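PDB 4Q38: acyltransferase from Actinoplanes teichomyceticus, which transfers long aliphatic acyl groups from acyl-CoA to the amino sugar of teicoplanin-type glycopeptide antibiotics. Local coordinates for residues L155-L158 against G159-A163; M176-W179 against T180-L184; I269-A272 against R273-T276; L188-G192 against R193-S197; A317-A320 against H321-G325. All coordinates share one frame; numbering follows the deposited sequence.

Overall arrangement
Contacts 1, 2 and 4 gather round the sugar of the bound acyl-glucosamine: the centres of contacts 1 and 2 are about 11 Å apart, and that of contact 4 is about 14 Å from each. They meet at Gln157, which lies against His183 and Trp179 of contact 2 and Gln195 of contact 4. Contact 3 is about 28 Å from contact 2, centre to centre, yet both touch the ligand, contact 2 at the sugar and contact 3 along the decanoyl chain. Arg193 of contact 4 touches coenzyme A. Contact 5 is more remote, its nearest atoms about 9 Å from contact 3, on a helix whose residues Ser313 and Glu315 bind CoA.

Contact 1. Residues L155-L158 against G159-A163; sequences LTQL and GELVA
The N-terminal end of helix 157-169 brings Gln157 and Glu160 together, one turn apart, beside the acyl-glucosamine pocket that Gln157 helps to line. Both side chains are extended, with CG anti to the backbone N (chi1 -161° for Gln157 and 173° for Glu160), and the end of Gln157 swings in toward Glu160. Their amide and carboxylate planes are nearly perpendicular, 80° apart, and Gln157 CG comes within 3.8 Å of Glu160 CD. The carboxylate has firm partners elsewhere: OE1 accepts from the backbone N of Trp215 and OE2 from that of Glu214, which holds the buried acid in place. Leu161, the next residue, packs its CG 4.0 Å from Gln157 CG. The backbone is helical here, with Leu161 N bonded to Gln157 O at 3.0 Å and Val162 N to Leu158 O at 2.9 Å. A second, wholly apolar pair runs along another side of the helix, Leu158 CD1 meeting Val162 CG2 at 4.1 Å. Leu158 leans on Phe130 of helix 125-143, Leu161 on Thr180 of helix 177-184, and Gln157 and Glu160 on Pro213 in the loop after strand 206-211.

Contact 2. Residues M176-W179 against T180-L184; sequences MQWW and TTYHL. With TEC (2-amino-6-O-decanoyl-2-deoxy-beta-D-glucopyranose), chain E.
Trp178 O is gripped twice by Thr181: the hydroxyl OG1 donates to it at 2.7 Å, while the backbone N of Thr181 adds a weak bond at 3.4 Å. A chi1 of 66° places OG1 between its own backbone N and carbonyl carbon, folded back against the preceding turn. The next carbonyl also has two donors, from two different residues. Trp179 O accepts from Tyr182 N at 3.0 Å and, weakly, from His183 ND1 at 3.3 Å, the oxygen lying in the plane of the imidazole at its edge.

Trp179, Tyr182 and His183 form an aromatic cluster. The imidazole turns its edge to one face of the indole in a T-shaped pair, planes at 90°, with His183 CE1 3.4 Å from Trp179 NE1. Tyr182 meets the indole obliquely, planes at 39°, bringing Trp179 CZ3 over the centre of the phenol ring. The opposite face of Trp179 receives the glucosamine: TEC O3 stands over it, 3.2 Å from NE1. Trp178 offers its edge instead, CZ2 approaching TEC O1 at 2.9 Å. One indole thus supplies a floor for the sugar and the other a rim, with His183 backing the floor.

His183 NE2 has a probable hydrogen bond to the side-chain amide of Gln157. Helix 177-184 is wedged between helices 125-143 and 157-169, which Thr180 touches at Phe130 and Leu161, and strand 188-191, whose Leu188 meets all three rings of the cluster.

Contact 3. Residues I269-A272 against R273-T276; sequences IQLA and RFWT. With TEC (2-amino-6-O-decanoyl-2-deoxy-beta-D-glucopyranose), chain E.
Backbone hydrogen bonds between Ala272 and Trp275, and between Leu271 and Phe274, turn the chain as it leaves helix 267-272. Trp275 N donates to Ala272 O at 3.0 Å and closes a type I turn; Phe274 N reaches Leu271 O at 3.1 Å. In both, the donor lies well above the carbonyl plane, by 62° and 54°, so neither bond is made on a lone pair. Arg273 N has two weak acceptors, Ile269 O and Gln270 O.

Among the side chains, Arg273 stretches back along the helix with its chain extended from CG to NE. Its guanidinium lays one face over Ile269 CG2, which is 3.7 Å from NH2, and its charge is taken up by a salt bridge to Glu264. The apolar pairing is looser, Phe274 CE2 lying 4.3 Å from Leu271 CD2. Trp275 instead turns an indole edge to the backbone: Leu271 O lies in the ring plane, 3.2 Å from CD1.

Ligand contacts are purely van der Waals. The decanoyl chain runs over one face of Trp275, TEC CAR coming within 3.7 Å of CZ2 and TEC CAT within 3.6 Å of NE1. At the far end of the tail, the terminal methyl CAV rests 3.7 Å from Ala272 N, so the end of the helix meets the tip of the chain.

Leu271 packs on Pro221 and Tyr224 of helix 221-238, and Tyr224 also takes a weak bond from the indole nitrogen of Trp275. Beyond the turn the chain enters the short edge strand 276-277, where the backbone of Thr276 bonds to that of Phe334 in strand 331-336.

Contact 4. Residues L188-G192 against R193-S197; sequences LYRLG and RLQFS
The ring of Phe196 is met obliquely by the branch of Leu191, CD1 lying 3.7 Å from CD2 of the ring, and the two side chains cross at about a right angle. Arg190, on the face opposite Leu191 and Phe196, brings its guanidinium near that of Arg193 in the turn, the planes of the two groups 33° apart. That of Arg190 has Gly192 O at its edge and in its plane; NE donates to this carbonyl at 2.8 Å in an almost straight bond (169°), with the side chain extended so that it runs beside the turn. Arg193 NH1 comes 3.7 Å from Arg190 NH2, yet carbonyls take up both groups: Trp215 O bonds Arg190, while Pro213 O and Gly217 O bond Arg193. Fixed in this way, Arg193 lines the coenzyme A pocket.

The backbone is a beta hairpin of strands 188-191 and 194-200. Tyr189 and Phe196 form a hydrogen-bonded antiparallel pair, Tyr189 N to Phe196 O at 3.0 Å and Phe196 N to Tyr189 O at 2.9 Å. Arg190 with Gln195 and Leu188 with Ser197 are non-hydrogen-bonded pairs; Arg190 CB packs 3.9 Å from Gln195 CG, and Leu188 CD1 3.8 Å from Ser197 CB. The positive phi of Gly192 (89°) carries the chain round the bend. Ser197, seen to bind N-acetylglucosamine in a crystal structure of this protein though that sugar is absent here, has its OG bonded to His211.

Leu188 and Gln195 face Trp179 of helix 177-184, Leu191 and Phe196 pack on helix 221-238, and strand 206-211 continues the sheet beside strand 194-200.

Contact 5. Residues A317-A320 against H321-G325; sequences AVIA and HLKAG
Lys323 leans back over Ile319, one turn earlier in helix 313-323. Its CB lies 3.4 Å from Ile319 O, and CG stays close to that same oxygen while beginning to approach the branched side chain. Further out CD comes 4.0 Å from Ile319 CG2, and CE passes the same methyl at 3.9 Å. The chain is extended beyond CG, which carries the terminal amine away past the isoleucine, so the aliphatic part of the lysine does the packing. Ile319 offers CG2 because that branch stands anti to the backbone N, with CG1 beside it (chi1 -63°).

The backbone here is bonded in regular helical fashion, Lys323 N to Ile319 O at 2.7 Å, His321 N to Ala317 O at 3.0 Å, and Ala324 N to Ala320 O. The helix then closes in a Schellman motif: Gly325 has a positive phi of 86° and sends its N back to Leu322 O at 3.0 Å. At such a phi a CB would press against the carbonyl oxygen of the preceding residue, which accounts for glycine at this position.

Leu322 runs alongside Val318 in the same direction, with CD1 of the leucine 3.9 Å from CG1 of the valine. Val318 and Ile319 are covered by Phe298 of helix 290-298, and Leu322 touches Asp290 of that helix. Val318 O also accepts a hydrogen bond from Trp328 NE1, and the ring of His321 meets those of Trp328 and Tyr261, the latter with planes at about 90°.

Contact 1. Residues L155-L158 against G159-A163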
# COMPACT_ATOMS: atom_id res chain seq x y z
N LEU A 155 1.83 1.11 10.50
CA LEU A 155 1.16 -0.16 10.25
C LEU A 155 -0.37 -0.06 10.16
O LEU A 155 -1.00 -0.98 9.64
CB LEU A 155 1.58 -1.20 11.31
CG LEU A 155 3.08 -1.56 11.31
CD1 LEU A 155 3.41 -2.53 12.44
CD2 LEU A 155 3.53 -2.14 9.97
N THR A 156 -0.95 1.04 10.67
CA THR A 156 -2.41 1.26 10.60
C THR A 156 -2.97 1.38 9.20
O THR A 156 -4.19 1.29 9.03
CB THR A 156 -2.88 2.54 11.36
OG1 THR A 156 -2.31 3.70 10.74
CG2 THR A 156 -2.52 2.49 12.84
N GLN A 157 -2.13 1.59 8.18
CA GLN A 157 -2.68 1.58 6.83
C GLN A 157 -3.33 0.24 6.48
O GLN A 157 -4.14 0.17 5.56
CB GLN A 157 -1.71 2.02 5.71
CG GLN A 157 -2.50 2.42 4.45
CD GLN A 157 -1.69 3.06 3.34
OE1 GLN A 157 -2.22 3.88 2.56
NE2 GLN A 157 -0.44 2.69 3.24
N LEU A 158 -3.01 -0.83 7.23
CA LEU A 158 -3.70 -2.10 7.01
C LEU A 158 -5.21 -1.91 7.10
O LEU A 158 -5.96 -2.36 6.24
CB LEU A 158 -3.25 -3.18 8.00
CG LEU A 158 -4.01 -4.51 7.88
CD1 LEU A 158 -3.77 -5.18 6.53
CD2 LEU A 158 -3.66 -5.44 9.03
N GLY A 159 -5.65 -1.22 8.15
CA GLY A 159 -7.09 -0.98 8.34
C GLY A 159 -7.71 -0.21 7.19
O GLY A 159 -8.79 -0.54 6.73
N GLU A 160 -7.01 0.82 6.72
CA GLU A 160 -7.46 1.63 5.59
C GLU A 160 -7.65 0.76 4.35
O GLU A 160 -8.65 0.87 3.65
CB GLU A 160 -6.42 2.74 5.32
CG GLU A 160 -6.67 3.57 4.06
CD GLU A 160 -5.57 4.59 3.80
OE1 GLU A 160 -5.21 5.31 4.74
OE2 GLU A 160 -5.07 4.68 2.65
N LEU A 161 -6.69 -0.12 4.10
CA LEU A 161 -6.71 -0.94 2.89
C LEU A 161 -7.78 -2.03 2.99
O LEU A 161 -8.41 -2.37 1.99
CB LEU A 161 -5.33 -1.55 2.63
CG LEU A 161 -4.19 -0.55 2.35
CD1 LEU A 161 -2.83 -1.21 2.53
CD2 LEU A 161 -4.31 0.05 0.94
N VAL A 162 -7.99 -2.55 4.19
CA VAL A 162 -9.11 -3.46 4.43
C VAL A 162 -10.45 -2.73 4.13
O VAL A 162 -11.28 -3.23 3.37
CB VAL A 162 -9.07 -4.03 5.86
CG1 VAL A 162 -10.31 -4.88 6.14
CG2 VAL A 162 -7.82 -4.87 6.04
N ALA A 163 -10.63 -1.54 4.71
CA ALA A 163 -11.84 -0.72 4.47
C ALA A 163 -12.06 -0.43 2.99
O ALA A 163 -13.18 -0.52 2.49
CB ALA A 163 -11.79 0.57 5.27

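Contact 2. Residues M176-W179 against T180-L184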
# COMPACT_ATOMS: atom_id res chain seq x y z
N MET A 176 -4.28 -5.30 -1.69
CA MET A 176 -3.16 -4.39 -1.91
C MET A 176 -1.87 -4.91 -1.24
O MET A 176 -1.06 -4.14 -0.74
CB MET A 176 -3.51 -2.98 -1.38
CG MET A 176 -4.54 -2.23 -2.22
SD MET A 176 -3.90 -1.84 -3.86
CE MET A 176 -2.69 -0.59 -3.45
N GLN A 177 -1.70 -6.24 -1.25
CA GLN A 177 -0.54 -6.88 -0.63
C GLN A 177 0.82 -6.45 -1.19
O GLN A 177 1.81 -6.54 -0.49
CB GLN A 177 -0.66 -8.41 -0.64
CG GLN A 177 -0.67 -9.07 -2.02
CD GLN A 177 -2.04 -9.08 -2.67
OE1 GLN A 177 -2.98 -8.45 -2.18
NE2 GLN A 177 -2.16 -9.79 -3.78
N TRP A 178 0.87 -6.02 -2.46
CA TRP A 178 2.13 -5.52 -3.02
C TRP A 178 2.58 -4.30 -2.25
O TRP A 178 3.76 -4.15 -1.95
CB TRP A 178 2.02 -5.23 -4.52
CG TRP A 178 1.27 -3.97 -4.87
CD1 TRP A 178 -0.09 -3.84 -5.18
CD2 TRP A 178 1.81 -2.60 -4.94
NE1 TRP A 178 -0.41 -2.53 -5.44
CE2 TRP A 178 0.69 -1.74 -5.32
CE3 TRP A 178 3.07 -2.03 -4.74
CZ2 TRP A 178 0.84 -0.36 -5.48
CZ3 TRP A 178 3.21 -0.65 -4.92
CH2 TRP A 178 2.12 0.16 -5.27
N TRP A 179 1.61 -3.45 -1.89
CA TRP A 179 1.89 -2.20 -1.18
C TRP A 179 2.26 -2.43 0.27
O TRP A 179 3.18 -1.79 0.78
CB TRP A 179 0.73 -1.23 -1.33
CG TRP A 179 0.93 0.10 -0.65
CD1 TRP A 179 0.12 0.69 0.31
CD2 TRP A 179 2.03 1.05 -0.86
NE1 TRP A 179 0.62 1.90 0.70
CE2 TRP A 179 1.77 2.18 0.04
CE3 TRP A 179 3.17 1.07 -1.66
CZ2 TRP A 179 2.62 3.28 0.11
CZ3 TRP A 179 4.02 2.19 -1.58
CH2 TRP A 179 3.75 3.27 -0.71
N THR A 180 1.56 -3.34 0.94
CA THR A 180 1.91 -3.64 2.35
C THR A 180 3.29 -4.29 2.52
O THR A 180 3.78 -4.32 3.64
CB THR A 180 0.83 -4.46 3.10
OG1 THR A 180 0.50 -5.60 2.33
CG2 THR A 180 -0.45 -3.62 3.33
N THR A 181 3.92 -4.77 1.44
CA THR A 181 5.31 -5.25 1.57
C THR A 181 6.24 -4.12 1.97
O THR A 181 7.29 -4.38 2.55
CB THR A 181 5.90 -5.91 0.28
OG1 THR A 181 6.04 -4.94 -0.77
CG2 THR A 181 5.07 -7.10 -0.21
N TYR A 182 5.87 -2.88 1.65
CA TYR A 182 6.67 -1.72 2.06
C TYR A 182 6.61 -1.55 3.57
O TYR A 182 7.65 -1.42 4.23
CB TYR A 182 6.20 -0.44 1.37
CG TYR A 182 6.64 -0.28 -0.08
CD1 TYR A 182 6.05 -1.04 -1.10
CD2 TYR A 182 7.61 0.67 -0.43
CE1 TYR A 182 6.44 -0.88 -2.43
CE2 TYR A 182 8.00 0.83 -1.76
CZ TYR A 182 7.42 0.05 -2.75
OH TYR A 182 7.80 0.21 -4.06
N HIS A 183 5.40 -1.55 4.12
CA HIS A 183 5.24 -1.40 5.57
C HIS A 183 5.93 -2.53 6.27
O HIS A 183 6.64 -2.31 7.25
CB HIS A 183 3.77 -1.39 5.98
CG HIS A 183 2.88 -0.50 5.14
ND1 HIS A 183 2.75 -0.67 3.81
CD2 HIS A 183 2.05 0.56 5.49
CE1 HIS A 183 1.88 0.24 3.33
NE2 HIS A 183 1.44 0.98 4.36
N LEU A 184 5.72 -3.75 5.78
CA LEU A 184 6.23 -4.97 6.43
C LEU A 184 7.74 -5.18 6.31
O LEU A 184 8.33 -5.94 7.09
CB LEU A 184 5.48 -6.21 5.91
CG LEU A 184 3.99 -6.29 6.28
CD1 LEU A 184 3.31 -7.47 5.59
CD2 LEU A 184 3.79 -6.36 7.78
CAV TEC E . 0.26 17.95 -4.35
CAU TEC E . 0.66 17.19 -3.10
CAT TEC E . 1.92 16.39 -3.28
CAS TEC E . 1.93 15.65 -4.59
CAR TEC E . 2.84 14.46 -4.48
CAQ TEC E . 1.98 13.25 -4.45
CAP TEC E . 2.75 11.97 -4.37
CAO TEC E . 1.78 10.93 -3.92
CAN TEC E . 2.16 9.59 -4.40
CAM TEC E . 1.35 8.51 -3.74
OAW TEC E . 0.58 8.76 -2.85
O6 TEC E . 1.48 7.31 -4.32
C6 TEC E . 1.78 6.16 -3.55
C5 TEC E . 0.62 5.12 -3.59
O5 TEC E . 1.07 3.83 -3.88
C1 TEC E . -0.19 3.23 -4.28
O1 TEC E . -0.18 2.29 -5.18
C2 TEC E . -0.87 2.76 -3.02
N2 TEC E . -2.13 2.14 -3.40
C3 TEC E . -1.16 4.03 -2.37
O3 TEC E . -1.44 3.56 -1.16
C4 TEC E . -0.01 4.99 -2.26
O4 TEC E . -0.49 6.16 -1.98

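Contact 3. Residues I269-A272 against R273-T276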
# COMPACT_ATOMS: atom_id res chain seq x y z
N ILE A 269 -3.99 21.93 -5.59
CA ILE A 269 -3.50 23.05 -6.41
C ILE A 269 -2.44 23.85 -5.66
O ILE A 269 -1.32 24.00 -6.17
CB ILE A 269 -4.66 23.95 -6.91
CG1 ILE A 269 -5.67 23.12 -7.71
CG2 ILE A 269 -4.12 25.11 -7.76
CD1 ILE A 269 -5.13 22.53 -9.00
N GLN A 270 -2.75 24.31 -4.45
CA GLN A 270 -1.81 25.11 -3.65
C GLN A 270 -0.47 24.39 -3.45
O GLN A 270 0.59 24.97 -3.68
CB GLN A 270 -2.40 25.46 -2.28
CG GLN A 270 -3.63 26.36 -2.30
CD GLN A 270 -4.40 26.30 -0.99
OE1 GLN A 270 -3.84 26.52 0.09
NE2 GLN A 270 -5.69 26.00 -1.08
N LEU A 271 -0.52 23.12 -3.06
CA LEU A 271 0.70 22.39 -2.74
C LEU A 271 1.50 21.91 -3.96
O LEU A 271 2.73 21.89 -3.91
CB LEU A 271 0.41 21.21 -1.78
CG LEU A 271 -0.18 21.58 -0.40
CD1 LEU A 271 -0.62 20.32 0.33
CD2 LEU A 271 0.82 22.38 0.42
N ALA A 272 0.82 21.55 -5.05
CA ALA A 272 1.52 21.15 -6.29
C ALA A 272 2.41 22.27 -6.83
O ALA A 272 3.37 22.02 -7.56
CB ALA A 272 0.53 20.69 -7.37
N ARG A 273 2.08 23.51 -6.46
CA ARG A 273 2.87 24.69 -6.86
C ARG A 273 4.30 24.69 -6.35
O ARG A 273 5.18 25.31 -6.95
CB ARG A 273 2.16 25.99 -6.44
CG ARG A 273 1.23 26.52 -7.51
CD ARG A 273 0.27 27.57 -6.97
NE ARG A 273 -0.80 27.83 -7.93
CZ ARG A 273 -2.01 28.27 -7.60
NH1 ARG A 273 -2.32 28.52 -6.34
NH2 ARG A 273 -2.92 28.47 -8.55
N PHE A 274 4.55 23.99 -5.24
CA PHE A 274 5.91 23.84 -4.73
C PHE A 274 6.73 22.77 -5.49
O PHE A 274 7.94 22.71 -5.34
CB PHE A 274 5.89 23.52 -3.24
CG PHE A 274 5.28 24.61 -2.38
CD1 PHE A 274 5.96 25.80 -2.16
CD2 PHE A 274 4.04 24.42 -1.78
CE1 PHE A 274 5.41 26.79 -1.36
CE2 PHE A 274 3.48 25.41 -0.97
CZ PHE A 274 4.16 26.60 -0.77
N TRP A 275 6.06 21.93 -6.28
CA TRP A 275 6.72 20.81 -6.94
C TRP A 275 7.35 21.17 -8.26
O TRP A 275 6.83 22.01 -8.98
CB TRP A 275 5.74 19.64 -7.11
CG TRP A 275 5.48 18.98 -5.79
CD1 TRP A 275 4.77 19.49 -4.71
CD2 TRP A 275 5.96 17.66 -5.35
NE1 TRP A 275 4.78 18.61 -3.66
CE2 TRP A 275 5.48 17.49 -3.97
CE3 TRP A 275 6.72 16.65 -5.93
CZ2 TRP A 275 5.75 16.34 -3.24
CZ3 TRP A 275 7.00 15.50 -5.18
CH2 TRP A 275 6.51 15.35 -3.87
N THR A 276 8.47 20.53 -8.56
CA THR A 276 9.13 20.67 -9.86
C THR A 276 8.92 19.37 -10.63
O THR A 276 9.43 18.32 -10.23
CB THR A 276 10.63 20.93 -9.70
OG1 THR A 276 10.84 22.07 -8.86
CG2 THR A 276 11.29 21.18 -11.07
CAV TEC E . 0.26 17.95 -4.35
CAU TEC E . 0.66 17.19 -3.10
CAT TEC E . 1.92 16.39 -3.28
CAS TEC E . 1.93 15.65 -4.59
CAR TEC E . 2.84 14.46 -4.48
CAQ TEC E . 1.98 13.25 -4.45
CAP TEC E . 2.75 11.97 -4.37
CAO TEC E . 1.78 10.93 -3.92
CAN TEC E . 2.16 9.59 -4.40
CAM TEC E . 1.35 8.51 -3.74
OAW TEC E . 0.58 8.76 -2.85
O6 TEC E . 1.48 7.31 -4.32
C6 TEC E . 1.78 6.16 -3.55
C5 TEC E . 0.62 5.12 -3.59
O5 TEC E . 1.07 3.83 -3.88
C1 TEC E . -0.19 3.23 -4.28
O1 TEC E . -0.18 2.29 -5.18
C2 TEC E . -0.87 2.76 -3.02
N2 TEC E . -2.13 2.14 -3.40
C3 TEC E . -1.16 4.03 -2.37
O3 TEC E . -1.44 3.56 -1.16
C4 TEC E . -0.01 4.99 -2.26
O4 TEC E . -0.49 6.16 -1.98

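Contact 4. Residues L188-G192 against R193-S197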
# COMPACT_ATOMS: atom_id res chain seq x y z
N LEU A 188 9.01 1.86 4.76
CA LEU A 188 8.02 2.92 4.62
C LEU A 188 7.60 3.35 6.02
O LEU A 188 7.36 2.48 6.88
CB LEU A 188 6.79 2.42 3.86
CG LEU A 188 5.62 3.39 3.66
CD1 LEU A 188 5.84 4.27 2.44
CD2 LEU A 188 4.31 2.63 3.47
N TYR A 189 7.51 4.65 6.24
CA TYR A 189 7.09 5.23 7.54
C TYR A 189 6.09 6.35 7.37
O TYR A 189 6.30 7.26 6.57
CB TYR A 189 8.32 5.70 8.36
CG TYR A 189 9.17 4.51 8.71
CD1 TYR A 189 8.86 3.72 9.81
CD2 TYR A 189 10.23 4.13 7.88
CE1 TYR A 189 9.60 2.59 10.11
CE2 TYR A 189 10.97 2.99 8.16
CZ TYR A 189 10.65 2.22 9.27
OH TYR A 189 11.36 1.09 9.57
N ARG A 190 5.01 6.29 8.14
CA ARG A 190 4.07 7.40 8.18
C ARG A 190 4.55 8.42 9.21
O ARG A 190 4.73 8.10 10.39
CB ARG A 190 2.64 6.93 8.49
CG ARG A 190 1.63 8.08 8.45
CD ARG A 190 0.18 7.65 8.53
NE ARG A 190 -0.67 8.83 8.34
CZ ARG A 190 -1.93 8.81 7.91
NH1 ARG A 190 -2.54 7.66 7.63
NH2 ARG A 190 -2.57 9.96 7.75
N LEU A 191 4.77 9.63 8.73
CA LEU A 191 5.30 10.70 9.56
C LEU A 191 4.29 11.85 9.57
O LEU A 191 4.52 12.92 8.99
CB LEU A 191 6.68 11.14 9.03
CG LEU A 191 7.78 10.07 8.92
CD1 LEU A 191 9.07 10.72 8.42
CD2 LEU A 191 8.06 9.31 10.21
N GLY A 192 3.16 11.63 10.22
CA GLY A 192 2.07 12.61 10.20
C GLY A 192 1.16 12.33 9.03
O GLY A 192 0.76 11.18 8.83
N ARG A 193 0.82 13.37 8.25
CA ARG A 193 -0.14 13.22 7.15
C ARG A 193 0.45 12.41 5.98
O ARG A 193 -0.27 11.69 5.29
CB ARG A 193 -0.64 14.59 6.66
CG ARG A 193 -1.79 14.53 5.65
CD ARG A 193 -2.99 13.83 6.26
NE ARG A 193 -4.05 13.46 5.31
CZ ARG A 193 -4.04 12.40 4.51
NH1 ARG A 193 -2.98 11.58 4.46
NH2 ARG A 193 -5.08 12.17 3.72
N LEU A 194 1.76 12.54 5.77
CA LEU A 194 2.44 11.87 4.65
C LEU A 194 3.24 10.66 5.09
O LEU A 194 3.68 10.58 6.24
CB LEU A 194 3.40 12.84 3.97
CG LEU A 194 2.87 14.21 3.55
CD1 LEU A 194 4.05 14.99 3.00
CD2 LEU A 194 1.76 14.04 2.52
N GLN A 195 3.46 9.75 4.15
CA GLN A 195 4.39 8.64 4.30
C GLN A 195 5.63 8.88 3.46
O GLN A 195 5.58 9.56 2.43
CB GLN A 195 3.77 7.35 3.78
CG GLN A 195 2.56 6.85 4.55
CD GLN A 195 1.72 5.95 3.68
OE1 GLN A 195 1.61 6.19 2.48
NE2 GLN A 195 1.13 4.90 4.27
N PHE A 196 6.75 8.31 3.90
CA PHE A 196 8.01 8.37 3.17
C PHE A 196 8.63 6.98 3.07
O PHE A 196 8.71 6.27 4.07
CB PHE A 196 9.01 9.32 3.86
CG PHE A 196 8.55 10.75 3.89
CD1 PHE A 196 8.80 11.60 2.83
CD2 PHE A 196 7.81 11.23 4.97
CE1 PHE A 196 8.35 12.92 2.84
CE2 PHE A 196 7.36 12.55 5.00
CZ PHE A 196 7.62 13.39 3.93
N SER A 197 9.06 6.62 1.87
CA SER A 197 9.75 5.35 1.66
C SER A 197 11.23 5.56 1.32
O SER A 197 11.59 6.49 0.59
CB SER A 197 9.10 4.57 0.51
OG SER A 197 9.05 5.38 -0.64

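Contact 5. Residues A317-A320 against H321-G325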
# COMPACT_ATOMS: atom_id res chain seq x y z
N ALA A 317 -14.86 16.97 -11.89
CA ALA A 317 -13.71 17.20 -12.77
C ALA A 317 -13.27 15.94 -13.51
O ALA A 317 -13.15 15.96 -14.74
CB ALA A 317 -12.55 17.78 -11.99
N VAL A 318 -13.04 14.86 -12.76
CA VAL A 318 -12.54 13.62 -13.37
C VAL A 318 -13.47 13.15 -14.49
O VAL A 318 -13.01 12.75 -15.56
CB VAL A 318 -12.34 12.48 -12.34
CG1 VAL A 318 -11.89 11.20 -13.04
CG2 VAL A 318 -11.32 12.88 -11.28
N ILE A 319 -14.77 13.21 -14.23
CA ILE A 319 -15.78 12.72 -15.19
C ILE A 319 -15.94 13.68 -16.37
O ILE A 319 -15.96 13.24 -17.53
CB ILE A 319 -17.13 12.43 -14.49
CG1 ILE A 319 -16.99 11.30 -13.45
CG2 ILE A 319 -18.22 12.10 -15.50
CD1 ILE A 319 -16.36 10.02 -13.97
N ALA A 320 -16.05 14.97 -16.08
CA ALA A 320 -16.14 16.00 -17.13
C ALA A 320 -15.00 15.86 -18.14
O ALA A 320 -15.24 15.76 -19.34
CB ALA A 320 -16.16 17.39 -16.53
N HIS A 321 -13.77 15.81 -17.64
CA HIS A 321 -12.57 15.66 -18.48
C HIS A 321 -12.63 14.42 -19.35
O HIS A 321 -12.33 14.49 -20.55
CB HIS A 321 -11.34 15.64 -17.58
CG HIS A 321 -10.04 15.91 -18.30
ND1 HIS A 321 -9.08 14.97 -18.45
CD2 HIS A 321 -9.53 17.08 -18.85
CE1 HIS A 321 -8.03 15.51 -19.10
NE2 HIS A 321 -8.30 16.80 -19.34
N LEU A 322 -13.00 13.29 -18.75
CA LEU A 322 -13.10 12.03 -19.48
C LEU A 322 -14.24 12.04 -20.51
O LEU A 322 -14.07 11.54 -21.62
CB LEU A 322 -13.26 10.84 -18.52
CG LEU A 322 -12.06 10.42 -17.67
CD1 LEU A 322 -12.49 9.50 -16.53
CD2 LEU A 322 -10.99 9.76 -18.52
N LYS A 323 -15.40 12.59 -20.14
CA LYS A 323 -16.52 12.69 -21.08
C LYS A 323 -16.17 13.53 -22.30
O LYS A 323 -16.67 13.28 -23.40
CB LYS A 323 -17.77 13.25 -20.39
CG LYS A 323 -18.55 12.22 -19.58
CD LYS A 323 -19.88 12.77 -19.10
CE LYS A 323 -20.70 11.68 -18.42
NZ LYS A 323 -22.03 12.18 -17.97
N ALA A 324 -15.29 14.52 -22.11
CA ALA A 324 -14.86 15.41 -23.19
C ALA A 324 -13.86 14.76 -24.15
O ALA A 324 -13.41 15.39 -25.10
CB ALA A 324 -14.30 16.71 -22.62
N GLY A 325 -13.52 13.50 -23.89
CA GLY A 325 -12.58 12.76 -24.74
C GLY A 325 -11.13 12.99 -24.35
O GLY A 325 -10.22 12.68 -25.13